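Local coordinates for protein alkaline phosphatase (PDB 7KWD) that probably hydrolyses phosphate monoesters as a homodimeric alkaline phosphatase that uses two zinc ions and one magnesium ion, at residues Asp47-Asp53 against Ile274-Asn278; Tyr91-Ser95 against Gln432-Ser436; Asn278-Asp282 against Gln401-Asn407; Arg346-Met352 against Ala368-Lys373. All coordinates share one frame; numbering follows the deposited sequence.

Interaction 1: residues Asp47-Asp53 against Ile274-Asn278. With MG (magnesium ion), chain D; ZN (zinc ion), chain E; ZN (zinc ion), chain F.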
loop_
_atom_site.group_PDB
_atom_site.type_symbol
_atom_site.label_atom_id
_atom_site.label_comp_id
_atom_site.label_asym_id
_atom_site.label_seq_id
_atom_site.Cartn_x
_atom_site.Cartn_y
_atom_site.Cartn_z
ATOM N N ASP A 47 -13.122 -4.568 4.496
ATOM C CA ASP A 47 -12.690 -5.733 3.746
ATOM C C ASP A 47 -12.009 -5.310 2.446
ATOM O O ASP A 47 -12.580 -4.556 1.666
ATOM C CB ASP A 47 -13.876 -6.646 3.446
ATOM C CG ASP A 47 -13.439 -8.038 3.146
ATOM O OD1 ASP A 47 -12.614 -8.161 2.216
ATOM O OD2 ASP A 47 -13.874 -8.988 3.859
ATOM N N GLY A 48 -10.800 -5.798 2.219
ATOM C CA GLY A 48 -10.082 -5.527 0.980
ATOM C C GLY A 48 -9.496 -4.137 0.840
ATOM O O GLY A 48 -9.049 -3.757 -0.257
ATOM N N PHE A 49 -9.397 -3.398 1.946
ATOM C CA PHE A 49 -9.063 -1.981 1.938
ATOM C C PHE A 49 -7.558 -1.779 1.947
ATOM O O PHE A 49 -6.872 -2.172 2.892
ATOM C CB PHE A 49 -9.713 -1.322 3.155
ATOM C CG PHE A 49 -9.481 0.157 3.301
ATOM C CD1 PHE A 49 -10.058 1.060 2.424
ATOM C CD2 PHE A 49 -8.727 0.654 4.389
ATOM C CE1 PHE A 49 -9.892 2.430 2.592
ATOM C CE2 PHE A 49 -8.551 2.016 4.553
ATOM C CZ PHE A 49 -9.148 2.908 3.672
ATOM N N SER A 50 -7.057 -1.149 0.897
ATOM C CA SER A 50 -5.625 -0.912 0.747
ATOM C C SER A 50 -5.292 0.535 1.047
ATOM O O SER A 50 -6.181 1.383 1.190
ATOM C CB SER A 50 -5.187 -1.263 -0.679
ATOM O OG SER A 50 -5.588 -0.255 -1.553
ATOM N N TRP A 51 -3.983 0.818 1.129
ATOM C CA TRP A 51 -3.530 2.191 1.317
ATOM C C TRP A 51 -3.708 3.009 0.051
ATOM O O TRP A 51 -3.782 4.247 0.123
ATOM C CB TRP A 51 -2.064 2.207 1.792
ATOM C CG TRP A 51 -1.926 1.666 3.222
ATOM C CD1 TRP A 51 -1.261 0.533 3.627
ATOM C CD2 TRP A 51 -2.483 2.250 4.411
ATOM N NE1 TRP A 51 -1.392 0.378 4.997
ATOM C CE2 TRP A 51 -2.130 1.426 5.491
ATOM C CE3 TRP A 51 -3.242 3.403 4.660
ATOM C CZ2 TRP A 51 -2.509 1.721 6.802
ATOM C CZ3 TRP A 51 -3.607 3.696 5.966
ATOM C CH2 TRP A 51 -3.236 2.854 7.016
ATOM N N GLU A 52 -3.815 2.372 -1.112
ATOM C CA GLU A 52 -4.166 3.155 -2.289
ATOM C C GLU A 52 -5.610 3.623 -2.193
ATOM O O GLU A 52 -5.896 4.784 -2.483
ATOM C CB GLU A 52 -3.943 2.369 -3.578
ATOM C CG GLU A 52 -2.518 1.876 -3.788
ATOM C CD GLU A 52 -1.477 2.990 -3.961
ATOM O OE1 GLU A 52 -0.281 2.677 -3.827
ATOM O OE2 GLU A 52 -1.846 4.163 -4.217
ATOM N N ASP A 53 -6.532 2.746 -1.756
ATOM C CA ASP A 53 -7.904 3.191 -1.570
ATOM C C ASP A 53 -7.957 4.363 -0.609
ATOM O O ASP A 53 -8.758 5.295 -0.778
ATOM C CB ASP A 53 -8.826 2.095 -0.992
ATOM C CG ASP A 53 -8.777 0.774 -1.775
ATOM O OD1 ASP A 53 -8.571 0.812 -3.003
ATOM O OD2 ASP A 53 -8.981 -0.298 -1.156
ATOM N N ILE A 274 -15.959 -3.061 -0.226
ATOM C CA ILE A 274 -14.709 -2.454 -0.665
ATOM C C ILE A 274 -13.897 -3.482 -1.433
ATOM O O ILE A 274 -13.433 -3.222 -2.547
ATOM C CB ILE A 274 -13.922 -1.903 0.536
ATOM C CG1 ILE A 274 -14.692 -0.750 1.198
ATOM C CG2 ILE A 274 -12.513 -1.512 0.110
ATOM C CD1 ILE A 274 -14.130 -0.374 2.586
ATOM N N ASP A 275 -13.727 -4.674 -0.837
ATOM C CA ASP A 275 -13.074 -5.801 -1.498
ATOM C C ASP A 275 -13.677 -6.060 -2.873
ATOM O O ASP A 275 -12.965 -6.104 -3.874
ATOM C CB ASP A 275 -13.193 -7.038 -0.596
ATOM C CG ASP A 275 -12.504 -8.243 -1.147
ATOM O OD1 ASP A 275 -11.259 -8.172 -1.339
ATOM O OD2 ASP A 275 -13.201 -9.268 -1.359
ATOM N N HIS A 276 -15.004 -6.159 -2.944
ATOM C CA HIS A 276 -15.657 -6.522 -4.194
ATOM C C HIS A 276 -15.401 -5.484 -5.272
ATOM O O HIS A 276 -15.108 -5.825 -6.420
ATOM C CB HIS A 276 -17.161 -6.684 -3.976
ATOM C CG HIS A 276 -17.494 -7.770 -3.008
ATOM N ND1 HIS A 276 -18.764 -7.985 -2.545
ATOM C CD2 HIS A 276 -16.711 -8.684 -2.392
ATOM C CE1 HIS A 276 -18.765 -8.997 -1.696
ATOM N NE2 HIS A 276 -17.530 -9.441 -1.585
ATOM N N ALA A 277 -15.533 -4.201 -4.925
ATOM C CA ALA A 277 -15.269 -3.171 -5.915
ATOM C C ALA A 277 -13.831 -3.238 -6.373
ATOM O O ALA A 277 -13.535 -3.009 -7.548
ATOM C CB ALA A 277 -15.576 -1.789 -5.347
ATOM N N ASN A 278 -12.911 -3.524 -5.447
ATOM C CA ASN A 278 -11.513 -3.613 -5.848
ATOM C C ASN A 278 -11.298 -4.787 -6.777
ATOM O O ASN A 278 -10.438 -4.717 -7.670
ATOM C CB ASN A 278 -10.604 -3.718 -4.630
ATOM C CG ASN A 278 -10.477 -2.381 -3.886
ATOM O OD1 ASN A 278 -10.724 -1.316 -4.437
ATOM N ND2 ASN A 278 -10.102 -2.461 -2.624
HETATM MG MG MG D . -15.789 -9.962 3.949
HETATM ZN ZN ZN E . -11.574 -10.018 2.776
HETATM ZN ZN ZN F . -11.954 -10.672 -2.019
HETATM O O HOH W 1 -17.597 -10.957 4.446
HETATM O O HOH W 2 -15.327 -11.618 3.020
HETATM O O HOH W 3 -16.194 -9.045 1.850
#

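Interaction 2: residues Tyr91-Ser95 against Gln432-Ser436. With ZN (zinc ion), chain E; ZN (zinc ion), chain F.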
loop_
_atom_site.group_PDB
_atom_site.type_symbol
_atom_site.label_atom_id
_atom_site.label_comp_id
_atom_site.label_asym_id
_atom_site.label_seq_id
_atom_site.Cartn_x
_atom_site.Cartn_y
_atom_site.Cartn_z
ATOM N N TYR A 91 1.170 -16.373 1.015
ATOM C CA TYR A 91 1.411 -14.972 1.327
ATOM C C TYR A 91 0.285 -14.062 0.908
ATOM O O TYR A 91 0.345 -12.881 1.235
ATOM C CB TYR A 91 2.709 -14.538 0.687
ATOM C CG TYR A 91 3.792 -15.014 1.572
ATOM C CD1 TYR A 91 4.059 -14.329 2.704
ATOM C CD2 TYR A 91 4.462 -16.200 1.354
ATOM C CE1 TYR A 91 4.963 -14.724 3.542
ATOM C CE2 TYR A 91 5.406 -16.610 2.233
ATOM C CZ TYR A 91 5.647 -15.840 3.337
ATOM O OH TYR A 91 6.575 -16.125 4.344
ATOM N N VAL A 92 -0.754 -14.578 0.263
ATOM C CA VAL A 92 -1.957 -13.809 -0.002
ATOM C C VAL A 92 -3.146 -14.563 0.560
ATOM O O VAL A 92 -3.466 -15.671 0.100
ATOM C CB VAL A 92 -2.147 -13.540 -1.495
ATOM C CG1 VAL A 92 -3.426 -12.715 -1.730
ATOM C CG2 VAL A 92 -0.903 -12.863 -2.056
ATOM N N THR A 93 -3.816 -13.960 1.530
ATOM C CA THR A 93 -4.908 -14.620 2.220
ATOM C C THR A 93 -6.187 -14.408 1.434
ATOM O O THR A 93 -6.277 -13.530 0.586
ATOM C CB THR A 93 -5.059 -14.040 3.627
ATOM O OG1 THR A 93 -5.953 -14.810 4.426
ATOM C CG2 THR A 93 -5.593 -12.632 3.526
ATOM N N GLU A 94 -7.215 -15.163 1.776
ATOM C CA GLU A 94 -8.566 -14.668 1.472
ATOM C C GLU A 94 -9.313 -14.491 2.795
ATOM O O GLU A 94 -8.735 -14.583 3.892
ATOM C CB GLU A 94 -9.277 -15.561 0.451
ATOM C CG GLU A 94 -9.211 -17.025 0.751
ATOM C CD GLU A 94 -9.922 -17.350 2.070
ATOM O OE1 GLU A 94 -9.227 -17.399 3.112
ATOM O OE2 GLU A 94 -11.173 -17.527 2.077
ATOM N N SER A 95 -10.613 -14.229 2.678
ATOM C CA SER A 95 -11.350 -13.633 3.784
ATOM C C SER A 95 -11.551 -14.590 4.954
ATOM O O SER A 95 -11.561 -14.151 6.112
ATOM C CB SER A 95 -12.693 -13.129 3.283
ATOM O OG SER A 95 -12.625 -11.784 2.927
ATOM N N GLN A 432 -7.280 -9.342 -7.804
ATOM C CA GLN A 432 -7.269 -10.233 -6.646
ATOM C C GLN A 432 -6.673 -9.547 -5.413
ATOM O O GLN A 432 -6.180 -8.424 -5.472
ATOM C CB GLN A 432 -6.468 -11.508 -6.987
ATOM C CG GLN A 432 -7.099 -12.357 -8.082
ATOM C CD GLN A 432 -6.637 -11.943 -9.478
ATOM O OE1 GLN A 432 -7.316 -11.168 -10.141
ATOM N NE2 GLN A 432 -5.476 -12.439 -9.909
ATOM N N HIS A 433 -6.706 -10.255 -4.276
ATOM C CA HIS A 433 -6.052 -9.769 -3.059
ATOM C C HIS A 433 -4.545 -9.650 -3.269
ATOM O O HIS A 433 -3.952 -10.318 -4.123
ATOM C CB HIS A 433 -6.268 -10.715 -1.888
ATOM C CG HIS A 433 -7.695 -11.014 -1.621
ATOM N ND1 HIS A 433 -8.094 -11.944 -0.687
ATOM C CD2 HIS A 433 -8.829 -10.517 -2.172
ATOM C CE1 HIS A 433 -9.416 -12.015 -0.676
ATOM N NE2 HIS A 433 -9.878 -11.171 -1.574
ATOM N N THR A 434 -3.925 -8.796 -2.475
ATOM C CA THR A 434 -2.475 -8.654 -2.473
ATOM C C THR A 434 -1.946 -8.880 -1.063
ATOM O O THR A 434 -2.702 -9.017 -0.098
ATOM C CB THR A 434 -2.032 -7.282 -2.996
ATOM O OG1 THR A 434 -2.460 -6.260 -2.076
ATOM C CG2 THR A 434 -2.617 -6.993 -4.392
ATOM N N ALA A 435 -0.623 -8.930 -0.961
ATOM C CA ALA A 435 0.075 -9.348 0.250
ATOM C C ALA A 435 0.461 -8.192 1.169
ATOM O O ALA A 435 1.034 -8.421 2.245
ATOM C CB ALA A 435 1.357 -10.087 -0.123
ATOM N N SER A 436 0.185 -6.978 0.770
ATOM C CA SER A 436 0.565 -5.798 1.537
ATOM C C SER A 436 0.074 -5.866 2.989
ATOM O O SER A 436 -1.090 -6.218 3.246
ATOM C CB SER A 436 -0.046 -4.559 0.856
ATOM O OG SER A 436 -0.004 -3.445 1.738
HETATM ZN ZN ZN E . -11.574 -10.018 2.776
HETATM ZN ZN ZN F . -11.954 -10.672 -2.019
HETATM O O HOH W 4 2.104 -11.395 2.877
HETATM O O HOH W 5 -2.640 -11.493 2.122
#

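Interaction 3: residues Asn278-Asp282 against Gln401-Asn407. With ZN (zinc ion), chain F.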
loop_
_atom_site.group_PDB
_atom_site.type_symbol
_atom_site.label_atom_id
_atom_site.label_comp_id
_atom_site.label_asym_id
_atom_site.label_seq_id
_atom_site.Cartn_x
_atom_site.Cartn_y
_atom_site.Cartn_z
ATOM N N ASN A 278 -12.911 -3.524 -5.447
ATOM C CA ASN A 278 -11.513 -3.613 -5.848
ATOM C C ASN A 278 -11.298 -4.787 -6.777
ATOM O O ASN A 278 -10.438 -4.717 -7.670
ATOM C CB ASN A 278 -10.604 -3.718 -4.630
ATOM C CG ASN A 278 -10.477 -2.381 -3.886
ATOM O OD1 ASN A 278 -10.724 -1.316 -4.437
ATOM N ND2 ASN A 278 -10.102 -2.461 -2.624
ATOM N N HIS A 279 -12.041 -5.888 -6.551
ATOM C CA HIS A 279 -12.040 -7.018 -7.477
ATOM C C HIS A 279 -12.497 -6.587 -8.872
ATOM O O HIS A 279 -11.874 -6.949 -9.878
ATOM C CB HIS A 279 -12.953 -8.128 -6.956
ATOM C CG HIS A 279 -12.324 -9.011 -5.929
ATOM N ND1 HIS A 279 -11.124 -9.653 -6.139
ATOM C CD2 HIS A 279 -12.723 -9.357 -4.679
ATOM C CE1 HIS A 279 -10.823 -10.376 -5.078
ATOM N NE2 HIS A 279 -11.787 -10.227 -4.189
ATOM N N LEU A 280 -13.591 -5.807 -8.952
ATOM C CA LEU A 280 -14.028 -5.304 -10.253
ATOM C C LEU A 280 -13.019 -4.345 -10.900
ATOM O O LEU A 280 -13.097 -4.111 -12.108
ATOM C CB LEU A 280 -15.355 -4.557 -10.138
ATOM C CG LEU A 280 -16.455 -5.225 -9.332
ATOM C CD1 LEU A 280 -17.688 -4.390 -9.331
ATOM C CD2 LEU A 280 -16.740 -6.580 -9.890
ATOM N N ASN A 281 -12.093 -3.783 -10.130
ATOM C CA ASN A 281 -11.204 -2.708 -10.587
ATOM C C ASN A 281 -12.020 -1.449 -10.858
ATOM O O ASN A 281 -11.775 -0.757 -11.844
ATOM C CB ASN A 281 -10.416 -3.078 -11.837
ATOM C CG ASN A 281 -9.226 -3.980 -11.565
ATOM O OD1 ASN A 281 -8.397 -4.131 -12.444
ATOM N ND2 ASN A 281 -9.159 -4.600 -10.375
ATOM N N ASP A 282 -13.011 -1.188 -10.016
ATOM C CA ASP A 282 -13.917 -0.056 -10.150
ATOM C C ASP A 282 -13.626 0.952 -9.034
ATOM O O ASP A 282 -14.205 0.904 -7.943
ATOM C CB ASP A 282 -15.355 -0.536 -10.107
ATOM C CG ASP A 282 -16.350 0.589 -10.295
ATOM O OD1 ASP A 282 -15.948 1.780 -10.217
ATOM O OD2 ASP A 282 -17.544 0.283 -10.504
ATOM N N GLN A 401 -5.420 -10.225 -14.410
ATOM C CA GLN A 401 -6.705 -9.540 -14.272
ATOM C C GLN A 401 -7.810 -10.598 -14.193
ATOM O O GLN A 401 -8.567 -10.824 -15.137
ATOM C CB GLN A 401 -6.893 -8.572 -15.427
ATOM C CG GLN A 401 -5.796 -7.492 -15.565
ATOM C CD GLN A 401 -5.981 -6.278 -14.641
ATOM O OE1 GLN A 401 -5.239 -5.298 -14.751
ATOM N NE2 GLN A 401 -6.955 -6.350 -13.727
ATOM N N GLY A 402 -7.946 -11.206 -13.025
ATOM C CA GLY A 402 -8.698 -12.434 -12.863
ATOM C C GLY A 402 -10.188 -12.296 -12.625
ATOM O O GLY A 402 -10.868 -13.296 -12.383
ATOM N N VAL A 403 -10.731 -11.099 -12.678
ATOM C CA VAL A 403 -12.145 -10.870 -12.417
ATOM C C VAL A 403 -12.755 -10.262 -13.674
ATOM O O VAL A 403 -12.363 -9.163 -14.104
ATOM C CB VAL A 403 -12.338 -9.976 -11.186
ATOM C CG1 VAL A 403 -13.800 -9.585 -11.047
ATOM C CG2 VAL A 403 -11.829 -10.715 -9.917
ATOM N N GLN A 404 -13.695 -10.985 -14.276
ATOM C CA GLN A 404 -14.181 -10.651 -15.609
ATOM C C GLN A 404 -15.680 -10.824 -15.665
ATOM O O GLN A 404 -16.235 -11.687 -14.984
ATOM C CB GLN A 404 -13.500 -11.526 -16.670
ATOM C CG GLN A 404 -11.980 -11.410 -16.692
ATOM C CD GLN A 404 -11.533 -10.092 -17.301
ATOM O OE1 GLN A 404 -12.365 -9.334 -17.795
ATOM N NE2 GLN A 404 -10.224 -9.816 -17.271
ATOM N N PRO A 405 -16.373 -10.009 -16.472
ATOM C CA PRO A 405 -15.720 -9.087 -17.409
ATOM C C PRO A 405 -15.295 -7.724 -16.841
ATOM O O PRO A 405 -14.779 -6.900 -17.585
ATOM C CB PRO A 405 -16.801 -8.879 -18.473
ATOM C CG PRO A 405 -18.087 -8.962 -17.698
ATOM C CD PRO A 405 -17.845 -9.954 -16.575
ATOM N N ALA A 406 -15.463 -7.509 -15.536
ATOM C CA ALA A 406 -15.256 -6.175 -14.974
ATOM C C ALA A 406 -13.864 -5.629 -15.258
ATOM O O ALA A 406 -13.715 -4.432 -15.534
ATOM C CB ALA A 406 -15.500 -6.189 -13.470
ATOM N N ASN A 407 -12.823 -6.470 -15.177
ATOM C CA ASN A 407 -11.478 -5.943 -15.372
ATOM C C ASN A 407 -11.255 -5.503 -16.818
ATOM O O ASN A 407 -10.500 -4.561 -17.072
ATOM C CB ASN A 407 -10.391 -6.957 -14.975
ATOM C CG ASN A 407 -10.292 -7.218 -13.446
ATOM O OD1 ASN A 407 -9.461 -8.021 -13.029
ATOM N ND2 ASN A 407 -11.126 -6.563 -12.634
HETATM ZN ZN ZN F . -11.954 -10.672 -2.019
HETATM O O HOH W 6 -7.572 -2.850 -14.674
#

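Interaction 4: residues Arg346-Met352 against Ala368-Lys373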
loop_
_atom_site.group_PDB
_atom_site.type_symbol
_atom_site.label_atom_id
_atom_site.label_comp_id
_atom_site.label_asym_id
_atom_site.label_seq_id
_atom_site.Cartn_x
_atom_site.Cartn_y
_atom_site.Cartn_z
ATOM N N ARG A 346 -21.918 7.332 -11.542
ATOM C CA ARG A 346 -23.261 7.178 -11.009
ATOM C C ARG A 346 -23.659 5.715 -10.818
ATOM O O ARG A 346 -24.766 5.455 -10.321
ATOM C CB ARG A 346 -24.302 7.866 -11.923
ATOM C CG ARG A 346 -24.218 9.396 -11.982
ATOM C CD ARG A 346 -24.730 10.042 -10.703
ATOM N NE ARG A 346 -24.565 11.485 -10.759
ATOM C CZ ARG A 346 -23.454 12.130 -10.428
ATOM N NH1 ARG A 346 -22.385 11.468 -9.992
ATOM N NH2 ARG A 346 -23.418 13.449 -10.513
ATOM N N ALA A 347 -22.811 4.757 -11.195
ATOM C CA ALA A 347 -23.122 3.353 -10.939
ATOM C C ALA A 347 -21.836 2.530 -11.002
ATOM O O ALA A 347 -20.806 2.968 -11.527
ATOM C CB ALA A 347 -24.157 2.813 -11.946
ATOM N N SER A 348 -21.912 1.331 -10.435
ATOM C CA SER A 348 -20.803 0.394 -10.469
ATOM C C SER A 348 -20.810 -0.433 -11.753
ATOM O O SER A 348 -21.815 -0.533 -12.448
ATOM C CB SER A 348 -20.907 -0.560 -9.282
ATOM O OG SER A 348 -22.094 -1.354 -9.398
ATOM N N PHE A 349 -19.672 -1.070 -12.038
ATOM C CA PHE A 349 -19.604 -2.061 -13.109
ATOM C C PHE A 349 -20.650 -3.161 -12.922
ATOM O O PHE A 349 -21.148 -3.717 -13.903
ATOM C CB PHE A 349 -18.207 -2.683 -13.147
ATOM C CG PHE A 349 -17.129 -1.794 -13.742
ATOM C CD1 PHE A 349 -17.441 -0.763 -14.609
ATOM C CD2 PHE A 349 -15.790 -2.022 -13.446
ATOM C CE1 PHE A 349 -16.442 0.014 -15.162
ATOM C CE2 PHE A 349 -14.800 -1.241 -13.985
ATOM C CZ PHE A 349 -15.126 -0.226 -14.855
ATOM N N GLU A 350 -20.952 -3.517 -11.675
ATOM C CA GLU A 350 -21.903 -4.589 -11.388
ATOM C C GLU A 350 -23.293 -4.204 -11.835
ATOM O O GLU A 350 -24.036 -5.027 -12.386
ATOM C CB GLU A 350 -21.885 -4.898 -9.889
ATOM C CG GLU A 350 -23.033 -5.762 -9.381
ATOM C CD GLU A 350 -22.929 -6.036 -7.875
ATOM O OE1 GLU A 350 -23.654 -5.383 -7.091
ATOM O OE2 GLU A 350 -22.112 -6.894 -7.476
ATOM N N HIS A 351 -23.658 -2.950 -11.600
ATOM C CA HIS A 351 -24.971 -2.471 -12.013
ATOM C C HIS A 351 -25.024 -2.285 -13.517
ATOM O O HIS A 351 -25.975 -2.729 -14.169
ATOM C CB HIS A 351 -25.261 -1.189 -11.278
ATOM C CG HIS A 351 -26.592 -0.602 -11.575
ATOM N ND1 HIS A 351 -27.722 -0.943 -10.870
ATOM C CD2 HIS A 351 -26.967 0.334 -12.475
ATOM C CE1 HIS A 351 -28.737 -0.235 -11.321
ATOM N NE2 HIS A 351 -28.305 0.551 -12.290
ATOM N N MET A 352 -23.979 -1.689 -14.094
ATOM C CA MET A 352 -23.868 -1.621 -15.543
ATOM C C MET A 352 -24.077 -2.994 -16.167
ATOM O O MET A 352 -24.909 -3.156 -17.059
ATOM C CB MET A 352 -22.509 -1.039 -15.939
ATOM C CG MET A 352 -22.371 0.460 -15.568
ATOM S SD MET A 352 -20.687 1.155 -15.710
ATOM C CE MET A 352 -20.449 0.896 -17.525
ATOM N N ALA A 368 -23.914 3.020 -21.706
ATOM C CA ALA A 368 -23.807 2.724 -20.277
ATOM C C ALA A 368 -22.594 3.418 -19.659
ATOM O O ALA A 368 -22.701 4.057 -18.606
ATOM C CB ALA A 368 -23.733 1.214 -20.059
ATOM N N PHE A 369 -21.443 3.337 -20.325
ATOM C CA PHE A 369 -20.261 4.044 -19.845
ATOM C C PHE A 369 -20.470 5.556 -19.813
ATOM O O PHE A 369 -20.011 6.230 -18.877
ATOM C CB PHE A 369 -19.066 3.688 -20.712
ATOM C CG PHE A 369 -18.362 2.447 -20.267
ATOM C CD1 PHE A 369 -18.891 1.212 -20.563
ATOM C CD2 PHE A 369 -17.169 2.519 -19.551
ATOM C CE1 PHE A 369 -18.248 0.058 -20.152
ATOM C CE2 PHE A 369 -16.518 1.372 -19.142
ATOM C CZ PHE A 369 -17.064 0.134 -19.442
ATOM N N ARG A 370 -21.132 6.112 -20.837
ATOM C CA ARG A 370 -21.443 7.536 -20.840
ATOM C C ARG A 370 -22.309 7.898 -19.643
ATOM O O ARG A 370 -22.008 8.836 -18.898
ATOM C CB ARG A 370 -22.158 7.912 -22.145
ATOM C CG ARG A 370 -22.129 9.410 -22.541
ATOM C CD ARG A 370 -23.284 9.784 -23.512
ATOM N NE ARG A 370 -24.594 9.451 -22.942
ATOM C CZ ARG A 370 -25.140 10.097 -21.913
ATOM N NH1 ARG A 370 -24.498 11.119 -21.376
ATOM N NH2 ARG A 370 -26.318 9.729 -21.415
ATOM N N ALA A 371 -23.392 7.174 -19.441
ATOM C CA ALA A 371 -24.344 7.587 -18.428
ATOM C C ALA A 371 -23.874 7.295 -17.009
ATOM O O ALA A 371 -24.164 8.070 -16.100
ATOM C CB ALA A 371 -25.679 6.894 -18.685
ATOM N N MET A 372 -23.133 6.220 -16.798
ATOM C CA MET A 372 -22.826 5.780 -15.449
ATOM C C MET A 372 -21.377 5.981 -15.042
ATOM O O MET A 372 -21.107 6.037 -13.838
ATOM C CB MET A 372 -23.241 4.308 -15.299
ATOM C CG MET A 372 -24.780 4.143 -15.362
ATOM S SD MET A 372 -25.398 2.439 -15.275
ATOM C CE MET A 372 -25.767 2.128 -17.011
ATOM N N LYS A 373 -20.458 6.153 -15.997
ATOM C CA LYS A 373 -19.078 6.497 -15.686
ATOM C C LYS A 373 -18.621 7.867 -16.186
ATOM O O LYS A 373 -17.525 8.286 -15.816
ATOM C CB LYS A 373 -18.134 5.424 -16.259
ATOM C CG LYS A 373 -18.319 4.047 -15.584
ATOM C CD LYS A 373 -18.015 4.117 -14.081
ATOM C CE LYS A 373 -17.842 2.709 -13.462
ATOM N NZ LYS A 373 -18.095 2.764 -11.982
#

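Interaction 1: residues Asp47-Asp53 against Ile274-Asn278
D47 and G48 pack against the start of helix 273-280, with the CA atoms of G48 and D275 just 3.9 Å apart. This is the three-metal centre of the alkaline phosphatase fold, where the loop leaving strand 40-46 and the helix each supply an aspartate. The backbone side is tight: D275 N gives a weak bond to D47 O (2.8 Å), a CB on G48 would collide with D275 CA, and its positive phi suits a residue lacking one. CG2 of I274 lies at the edge of the F49 ring, 3.9 Å from F49 CA. Further along, N278 ND2 donates to D53 OD2 (2.8 Å) on the syn side of the carboxylate, while S50 N reaches the same oxygen from the opposite face at 2.9 Å. S50 and D53 form the capping box of helix 51-65, and N278 OD1 turns to T286. The metal side is wetter. D47 has CG anti to the backbone N (chi1 -159°), which spreads its carboxylate between two metals: OD1 on one zinc, OD2 on magnesium. Three waters, with T148 and E270, complete the magnesium shell. D275 OD1 bonds T320, while its OD2 binds the other zinc at 2.0 Å, and D47 OD1 sits 3.1 Å from D275 CB.

Interaction 2: residues Tyr91-Ser95 against Gln432-Ser436
V92 and A435 bring their CA atoms to 4.9 Å where two mostly extended backbones run past each other in opposite directions; a water accepts from T93 N at 2.8 Å and gives weak bonds to Y91 O and T434 O, so it bridges the two. The direct polar link comes from a side chain: H433 ND1 donates to T93 O at 2.7 Å, nearly straight (168°) and close to the ring plane. That bond, together with the zinc on NE2 (2.2 Å), which D275 and H279 also bind, holds the ring's rotation, with the T93 carbonyl as second shell. E94 CA meets the ring edge. V92 has CG1 anti to the backbone N (chi1 -180°), which sets it 3.5 Å from H433 CB, and its CG2 faces A435 CB. S95 OG binds the other zinc at 2.1 Å, consistent with its predicted role as the phosphoserine nucleophile. Y332 of the second subunit meets the H433 ring edge-to-face. S95 opens helix 95-104, whereas the short strand 433-434 lies antiparallel to strand 310-325.

Interaction 3: residues Asn278-Asp282 against Gln401-Asn407
N281 holds CG beside its backbone N (chi1 -78°), which lays its amide over that of N407, while Q401 bends at chi2 (-82°) to swing its own amide in from the side. The N281 and N407 amide planes are stacked, 19° apart, with N407 ND2 at 3.4 Å from N281 CG. That same ND2 donates to H279 O at 2.9 Å, lying in the carbonyl plane, and Q401 NE2 donates to N281 OD1, also at 2.9 Å but tilted out of the plane. A water donates to N281 OD1 as well. Through these bonds the loop before helix 406-412 and that helix's first turn grip the C-terminal end of helix 273-280, which closes in a Schellman motif: N281, with positive phi, is the C-prime residue, and D282 N returns to A277 O. N281 ND2 points almost end-on at N278 O (3.0 Å) and also reaches S430 O. Replacing N281 with an alanine would probably leave Q401 NE2 without this acceptor and strip the N407 amide of its stacking partner. Apolar packing flanks the polar patch. V403 CB presses on H279 O at 3.3 Å, and A406 CB meets L280 CB at 3.7 Å. V403 CG2 approaches H279 ND1, whose hydrogen-bond partner is G431 O, and on the far side of that imidazole NE2 binds zinc at 2.2 Å.

Interaction 4: residues Arg346-Met352 against Ala368-Lys373
M352 drives its side chain as a knob into the hole formed by A368, F369, M372 and K373, joining the consecutive helices 349-356 and 362-373. Its thioether crosses F369 at about a right angle: a turn at chi3 (62°) drops CE over one face of the ring, 3.6 Å from the centroid, with SD higher above that face in a Met-aromatic contact. M372 slides past M352 in the opposite direction, its SD 3.6 Å from M352 CG and also at the edge of the H351 ring. The K373 and F349 side chains cross at about a right angle, bringing CE to 3.5 Å from F349 CE1. K373 NZ forms an off-centre cation-pi contact with that ring and donates to A347 O at 2.8 Å, in the carbonyl plane. The backbones join where R346 N donates a nearly straight bond to M372 O (2.8 Å). K373 NZ also pairs with D282 and bonds Q345. A methionine in place of K373 is likely to leave D282 without its positive mate and A347 O without this donor. Ringed by a carboxylate, two neutral oxygens and an aromatic ring, the buried ammonium is probably kept charged despite the apolar, sulfur-rich packing beside it.

In the fold
Interactions 1, 2 and 3 surround the metal centre, their centres 11 to 15 Å apart, and all three share one zinc, bound by D275, H279 and H433; interactions 1 and 2 also share the other. Helix 273-280 serves both interaction 1 and interaction 3, which have N278 in common. Along the chain, the segments of interactions 1 and 2 alternate, so early loops meet much later residues at the site. Interaction 4 lies between the two halves of interaction 3 in sequence and about 27 Å, centre to centre, from interaction 2. It connects to the site through D282, just past the zinc-bearing helix 273-280 and at the N-cap of helix 283-306, which pairs with K373. The second subunit reaches interactions 1 to 3.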